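Local atomic coordinates of SIRV coat protein (Sulfolobus islandicus rudivirus 1 variant YNP, PDB entry 3F2E), a protein that probably forms the coat of a rod-shaped archaeal virus, its C-terminal domain folding as a small four-helix bundle. Residues T9-A12 / E13-A17; K60-I64 / S65-A69. All blocks are in the same frame, centred on the assembly; numbering follows the deposited sequence. Where two conformers were deposited one is given.

Contact 1. Residues T9-A12 / E13-A17; sequences TAVA and EQVSA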
ATOM      1  N   THR A   9     -13.968  -1.945   2.422  1.00 38.08           N
ATOM      2  CA  THR A   9     -14.512  -0.826   1.671  1.00 34.74           C
ATOM      3  C   THR A   9     -13.753   0.436   2.049  1.00 33.80           C
ATOM      4  O   THR A   9     -13.512   1.299   1.196  1.00 23.57           O
ATOM      5  CB  THR A   9     -16.021  -0.631   1.916  1.00 42.31           C
ATOM      6  OG1 THR A   9     -16.265  -0.441   3.316  1.00 45.29           O
ATOM      7  CG2 THR A   9     -16.798  -1.842   1.420  1.00 41.87           C
ATOM      8  N   ALA A  10     -13.369   0.535   3.325  1.00 29.04           N
ATOM      9  CA  ALA A  10     -12.584   1.677   3.783  1.00 20.72           C
ATOM     10  C   ALA A  10     -11.212   1.696   3.119  1.00 16.25           C
ATOM     11  O   ALA A  10     -10.746   2.756   2.704  1.00 16.99           O
ATOM     12  CB  ALA A  10     -12.451   1.696   5.300  1.00 27.13           C
ATOM     13  N   VAL A  11     -10.573   0.531   3.018  1.00 16.87           N
ATOM     14  CA  VAL A  11      -9.259   0.461   2.378  1.00 16.86           C
ATOM     15  C   VAL A  11      -9.338   0.921   0.924  1.00 15.50           C
ATOM     16  O   VAL A  11      -8.486   1.684   0.455  1.00 16.94           O
ATOM     17  CB  VAL A  11      -8.668  -0.959   2.449  1.00 21.55           C
ATOM     18  CG1 VAL A  11      -7.404  -1.050   1.609  1.00 21.98           C
ATOM     19  CG2 VAL A  11      -8.383  -1.324   3.895  1.00 24.20           C
ATOM     20  N   ALA A  12     -10.371   0.479   0.213  1.00 16.80           N
ATOM     21  CA  ALA A  12     -10.553   0.897  -1.175  1.00 16.87           C
ATOM     22  C   ALA A  12     -10.732   2.422  -1.303  1.00 16.96           C
ATOM     23  O   ALA A  12     -10.200   3.033  -2.235  1.00 15.51           O
ATOM     24  CB  ALA A  12     -11.718   0.151  -1.817  1.00 23.59           C
ATOM     25  N   GLU A  13     -11.465   3.034  -0.370  1.00 16.54           N
ATOM     26  CA  GLU A  13     -11.640   4.492  -0.376  1.00 15.44           C
ATOM     27  C   GLU A  13     -10.324   5.216  -0.089  1.00 14.77           C
ATOM     28  O   GLU A  13     -10.027   6.257  -0.681  1.00 16.47           O
ATOM     29  CB  GLU A  13     -12.711   4.917   0.628  1.00 16.24           C
ATOM     30  CG  GLU A  13     -14.112   4.472   0.249  1.00 19.35           C
ATOM     31  CD  GLU A  13     -14.530   4.983  -1.112  1.00 25.82           C
ATOM     32  OE1 GLU A  13     -14.790   6.200  -1.242  1.00 25.21           O
ATOM     33  OE2 GLU A  13     -14.598   4.163  -2.054  1.00 31.62           O
ATOM     34  N   GLN A  14      -9.534   4.644   0.816  1.00 14.46           N
ATOM     35  CA  GLN A  14      -8.243   5.211   1.179  1.00 14.07           C
ATOM     36  C   GLN A  14      -7.275   5.158  -0.005  1.00 16.13           C
ATOM     37  O   GLN A  14      -6.628   6.152  -0.340  1.00 14.93           O
ATOM     38  CB  GLN A  14      -7.684   4.498   2.414  1.00 15.65           C
ATOM     39  CG  GLN A  14      -8.464   4.842   3.682  1.00 16.18           C
ATOM     40  CD  GLN A  14      -8.387   3.775   4.754  1.00 20.04           C
ATOM     41  OE1 GLN A  14      -7.542   2.879   4.702  1.00 21.16           O
ATOM     42  NE2 GLN A  14      -9.279   3.869   5.745  1.00 17.22           N
ATOM     43  N   VAL A  15      -7.198   4.005  -0.658  1.00 14.45           N
ATOM     44  CA  VAL A  15      -6.383   3.897  -1.865  1.00 12.90           C
ATOM     45  C   VAL A  15      -6.869   4.872  -2.943  1.00 15.33           C
ATOM     46  O   VAL A  15      -6.066   5.542  -3.599  1.00 14.53           O
ATOM     47  CB  VAL A  15      -6.356   2.454  -2.411  1.00 13.62           C
ATOM     48  CG1 VAL A  15      -5.654   2.402  -3.773  1.00 13.40           C
ATOM     49  CG2 VAL A  15      -5.656   1.529  -1.412  1.00 16.91           C
ATOM     50  N   SER A  16      -8.184   4.956  -3.126  0.62 14.46           N
ATOM     51  CA  SER A  16      -8.736   5.855  -4.139  0.62 16.13           C
ATOM     52  C   SER A  16      -8.347   7.319  -3.910  0.62 14.92           C
ATOM     53  O   SER A  16      -8.117   8.060  -4.869  0.62 13.99           O
ATOM     54  CB  SER A  16     -10.255   5.705  -4.230  0.62 16.50           C
ATOM     55  OG  SER A  16     -10.595   4.482  -4.862  0.62 15.85           O
ATOM     56  N   ALA A  17      -8.276   7.736  -2.650  1.00 14.65           N
ATOM     57  CA  ALA A  17      -7.860   9.108  -2.333  1.00 15.18           C
ATOM     58  C   ALA A  17      -6.451   9.375  -2.864  1.00 15.88           C
ATOM     59  O   ALA A  17      -6.184  10.429  -3.448  1.00 15.55           O
ATOM     60  CB  ALA A  17      -7.932   9.378  -0.836  1.00 17.77           C
TER
HETATM   61  O   HOH W   1     -14.976   1.308  -1.339  1.00 33.31           O
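Gln14 leans back over the turn before it and lies alongside Ala10. Its CG stands beside its own backbone N (chi1 -71°) and the chain runs extended beyond it, which carries the amide group back along the helix. CD comes within 3.3 Å of Ala10 O, and NE2 ends 3.9 Å from Ala10 CB, a van der Waals meeting of an amide nitrogen with a methyl. Glu13 also reaches back, toward Thr9, but by a bent chain. The kink at chi2 (-57°) curls its carboxylate over the surface to where a water can bridge it to the backbone. This water donates to Thr9 O at 2.9 Å and to Glu13 OE2 at 3.0 Å, so Thr9 O is gripped both by the water and by Glu13 N. Val11 and Val15 follow one another along another side of the helix. Each is turned with CG1 anti to its backbone N, and Val11 CG1 meets Val15 CG2 at 4.3 Å, a loose apolar touch one turn apart. The backbone bond between the same residues, from Val15 N to Val11 O, is 2.9 Å long and close to straight (173°). Ala12 O collects polar partners: Ser16 N binds it at 2.9 Å and Gln33 NE2 of helix 29-46 adds a second bond. Val11 rests on Ala40 of helix 29-46 and Val15 on Val77 of helix 71-82, where Gln14 also packs against Ile80 and Ile81. The i to i+4 pairing is that of any alpha-helix; valines turned to neighbouring helices, with Glu13 and its water outside, make this one amphipathic, as befits helix 9-22 of a four-helix bundle.

Contact 2. Residues K60-I64 / S65-A69; sequences KAYYI and SAFNA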
ATOM      1  N   LYS A  60       6.507  -3.984  -1.538  1.00 13.44           N
ATOM      2  CA  LYS A  60       6.933  -2.835  -2.347  1.00 11.22           C
ATOM      3  C   LYS A  60       7.872  -3.290  -3.459  1.00 14.06           C
ATOM      4  O   LYS A  60       7.647  -3.011  -4.642  1.00 14.25           O
ATOM      5  CB  LYS A  60       7.625  -1.776  -1.486  1.00 12.35           C
ATOM      6  CG  LYS A  60       6.680  -0.924  -0.633  1.00 13.00           C
ATOM      7  CD  LYS A  60       7.472   0.011   0.267  1.00 14.07           C
ATOM      8  CE  LYS A  60       6.571   0.974   1.029  1.00 14.29           C
ATOM      9  NZ  LYS A  60       7.397   1.797   1.980  1.00 13.04           N
ATOM     10  N   ALA A  61       8.924  -4.007  -3.073  1.00 13.14           N
ATOM     11  CA  ALA A  61       9.894  -4.494  -4.040  1.00 14.96           C
ATOM     12  C   ALA A  61       9.231  -5.380  -5.104  1.00 13.94           C
ATOM     13  O   ALA A  61       9.512  -5.238  -6.296  1.00 15.60           O
ATOM     14  CB  ALA A  61      11.017  -5.245  -3.326  1.00 15.56           C
ATOM     15  N   TYR A  62       8.351  -6.284  -4.674  1.00 14.54           N
ATOM     16  CA  TYR A  62       7.665  -7.170  -5.610  1.00 14.10           C
ATOM     17  C   TYR A  62       6.773  -6.412  -6.599  1.00 16.33           C
ATOM     18  O   TYR A  62       6.785  -6.701  -7.797  1.00 16.83           O
ATOM     19  CB  TYR A  62       6.845  -8.246  -4.888  1.00 12.65           C
ATOM     20  CG  TYR A  62       6.338  -9.297  -5.852  1.00 14.56           C
ATOM     21  CD1 TYR A  62       5.103  -9.151  -6.486  1.00 17.25           C
ATOM     22  CD2 TYR A  62       7.105 -10.419  -6.148  1.00 17.80           C
ATOM     23  CE1 TYR A  62       4.642 -10.105  -7.385  1.00 21.82           C
ATOM     24  CE2 TYR A  62       6.657 -11.377  -7.052  1.00 17.25           C
ATOM     25  CZ  TYR A  62       5.423 -11.215  -7.661  1.00 24.06           C
ATOM     26  OH  TYR A  62       4.971 -12.170  -8.550  1.00 27.77           O
ATOM     27  N   TYR A  63       5.999  -5.451  -6.098  1.00 13.46           N
ATOM     28  CA  TYR A  63       5.071  -4.720  -6.957  1.00 14.10           C
ATOM     29  C   TYR A  63       5.816  -3.827  -7.952  1.00 18.50           C
ATOM     30  O   TYR A  63       5.398  -3.676  -9.104  1.00 16.25           O
ATOM     31  CB  TYR A  63       4.028  -3.946  -6.130  1.00 11.94           C
ATOM     32  CG  TYR A  63       2.816  -4.785  -5.765  1.00 12.82           C
ATOM     33  CD1 TYR A  63       1.569  -4.527  -6.329  1.00 15.38           C
ATOM     34  CD2 TYR A  63       2.925  -5.851  -4.878  1.00 13.95           C
ATOM     35  CE1 TYR A  63       0.462  -5.302  -6.007  1.00 17.31           C
ATOM     36  CE2 TYR A  63       1.824  -6.629  -4.551  1.00 16.14           C
ATOM     37  CZ  TYR A  63       0.599  -6.353  -5.120  1.00 18.38           C
ATOM     38  OH  TYR A  63      -0.492  -7.132  -4.800  1.00 18.96           O
ATOM     39  N   ILE A  64       6.933  -3.259  -7.515  1.00 14.15           N
ATOM     40  CA  ILE A  64       7.778  -2.473  -8.405  1.00 13.71           C
ATOM     41  C   ILE A  64       8.321  -3.360  -9.525  1.00 17.21           C
ATOM     42  O   ILE A  64       8.263  -3.000 -10.704  1.00 19.60           O
ATOM     43  CB  ILE A  64       8.932  -1.796  -7.635  1.00 16.00           C
ATOM     44  CG1 ILE A  64       8.364  -0.720  -6.695  1.00 16.65           C
ATOM     45  CG2 ILE A  64       9.942  -1.196  -8.606  1.00 19.99           C
ATOM     46  CD1 ILE A  64       9.360  -0.176  -5.679  1.00 18.05           C
ATOM     47  N   SER A  65       8.824  -4.534  -9.157  1.00 16.26           N
ATOM     48  CA  SER A  65       9.423  -5.446 -10.133  1.00 18.72           C
ATOM     49  C   SER A  65       8.407  -6.061 -11.093  1.00 19.51           C
ATOM     50  O   SER A  65       8.617  -6.074 -12.310  1.00 23.37           O
ATOM     51  CB  SER A  65      10.197  -6.559  -9.421  1.00 20.13           C
ATOM     52  OG  SER A  65      10.780  -7.454 -10.359  1.00 22.82           O
ATOM     53  N   ALA A  66       7.316  -6.580 -10.541  1.00 15.97           N
ATOM     54  CA  ALA A  66       6.352  -7.355 -11.316  1.00 19.34           C
ATOM     55  C   ALA A  66       5.400  -6.500 -12.148  1.00 22.94           C
ATOM     56  O   ALA A  66       4.969  -6.917 -13.227  1.00 22.02           O
ATOM     57  CB  ALA A  66       5.561  -8.282 -10.403  1.00 21.44           C
ATOM     58  N   PHE A  67       5.071  -5.310 -11.655  1.00 17.42           N
ATOM     59  CA  PHE A  67       4.030  -4.497 -12.290  1.00 19.42           C
ATOM     60  C   PHE A  67       4.480  -3.075 -12.623  1.00 19.99           C
ATOM     61  O   PHE A  67       3.660  -2.237 -13.024  1.00 20.09           O
ATOM     62  CB  PHE A  67       2.783  -4.424 -11.399  1.00 19.06           C
ATOM     63  CG  PHE A  67       2.354  -5.749 -10.822  1.00 21.32           C
ATOM     64  CD1 PHE A  67       1.921  -6.779 -11.645  1.00 27.03           C
ATOM     65  CD2 PHE A  67       2.357  -5.953  -9.450  1.00 19.87           C
ATOM     66  CE1 PHE A  67       1.515  -7.993 -11.109  1.00 31.50           C
ATOM     67  CE2 PHE A  67       1.950  -7.160  -8.909  1.00 22.46           C
ATOM     68  CZ  PHE A  67       1.529  -8.185  -9.736  1.00 23.96           C
ATOM     69  N   ASN A  68       5.769  -2.797 -12.460  1.00 16.99           N
ATOM     70  CA  ASN A  68       6.285  -1.444 -12.643  1.00 21.11           C
ATOM     71  C   ASN A  68       5.507  -0.428 -11.804  1.00 22.81           C
ATOM     72  O   ASN A  68       5.229   0.684 -12.258  1.00 19.52           O
ATOM     73  CB  ASN A  68       6.246  -1.038 -14.120  1.00 20.15           C
ATOM     74  CG  ASN A  68       7.098   0.185 -14.413  1.00 35.38           C
ATOM     75  OD1 ASN A  68       8.099   0.438 -13.738  1.00 35.51           O
ATOM     76  ND2 ASN A  68       6.707   0.949 -15.429  1.00 44.12           N
ATOM     77  N   ALA A  69       5.145  -0.811 -10.586  1.00 17.47           N
ATOM     78  CA  ALA A  69       4.458   0.112  -9.688  1.00 15.74           C
ATOM     79  C   ALA A  69       5.336   1.330  -9.388  1.00 14.14           C
ATOM     80  O   ALA A  69       6.560   1.228  -9.313  1.00 18.90           O
ATOM     81  CB  ALA A  69       4.062  -0.597  -8.386  1.00 15.82           C
TER
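Phe67 sets CG beside its backbone N (chi1 -46°), which swings the ring back along the helix toward Tyr63, one turn earlier. The two rings make an edge-to-face (T-shaped) pair, with centroids 5.0 Å apart and planes at 63°. The Phe67 edge is the one presented: CD2 comes to 3.5 Å from Tyr63 CD1, and CE2 stands over the Tyr63 face toward its rim. With CG anti to the backbone N, the Tyr62 ring runs beside the helix and brings CE1 to 3.6 Å from Ala66 CB. The same methyl sits over the centre of one Phe67 face and so touches both rings, Tyr62 and Phe67. All this happens at the C-terminal end of helix 50-67 of the four-helix bundle, where Tyr63 packs on Ile31 and pairs edge-to-face with Phe35. Asn68 takes a positive phi (53°) and turns the chain back over the last turn. Ala69 N then reaches Tyr63 O at 3.2 Å, while Phe67 N binds that oxygen at 3.0 Å from the opposite face of the carbonyl plane. The fold-back also sets Ala69 CB 4.0 Å from Tyr63 CB and Ala69 O 3.7 Å from Ile64 CG1, with Leu74 of helix 71-82 packing on both residues.

From the N terminus the chain enters helix 9-22, where contact 1 lies wholly within the first turns and closes no loop. It then runs through helix 29-46 and into helix 50-67, and contact 2 ends that helix by closing a short turn just ahead of helix 71-82. The two are in series, neither nested nor crossing. Their centres are about 20 Å apart on opposite sides of the chain's centre, and the nearest atoms stay about 10 Å apart without touching. What joins them is shared neighbours: both 9-17 and 60-69 send side chains onto helices 29-46 and 71-82, so both pack against the same two helices of the bundle.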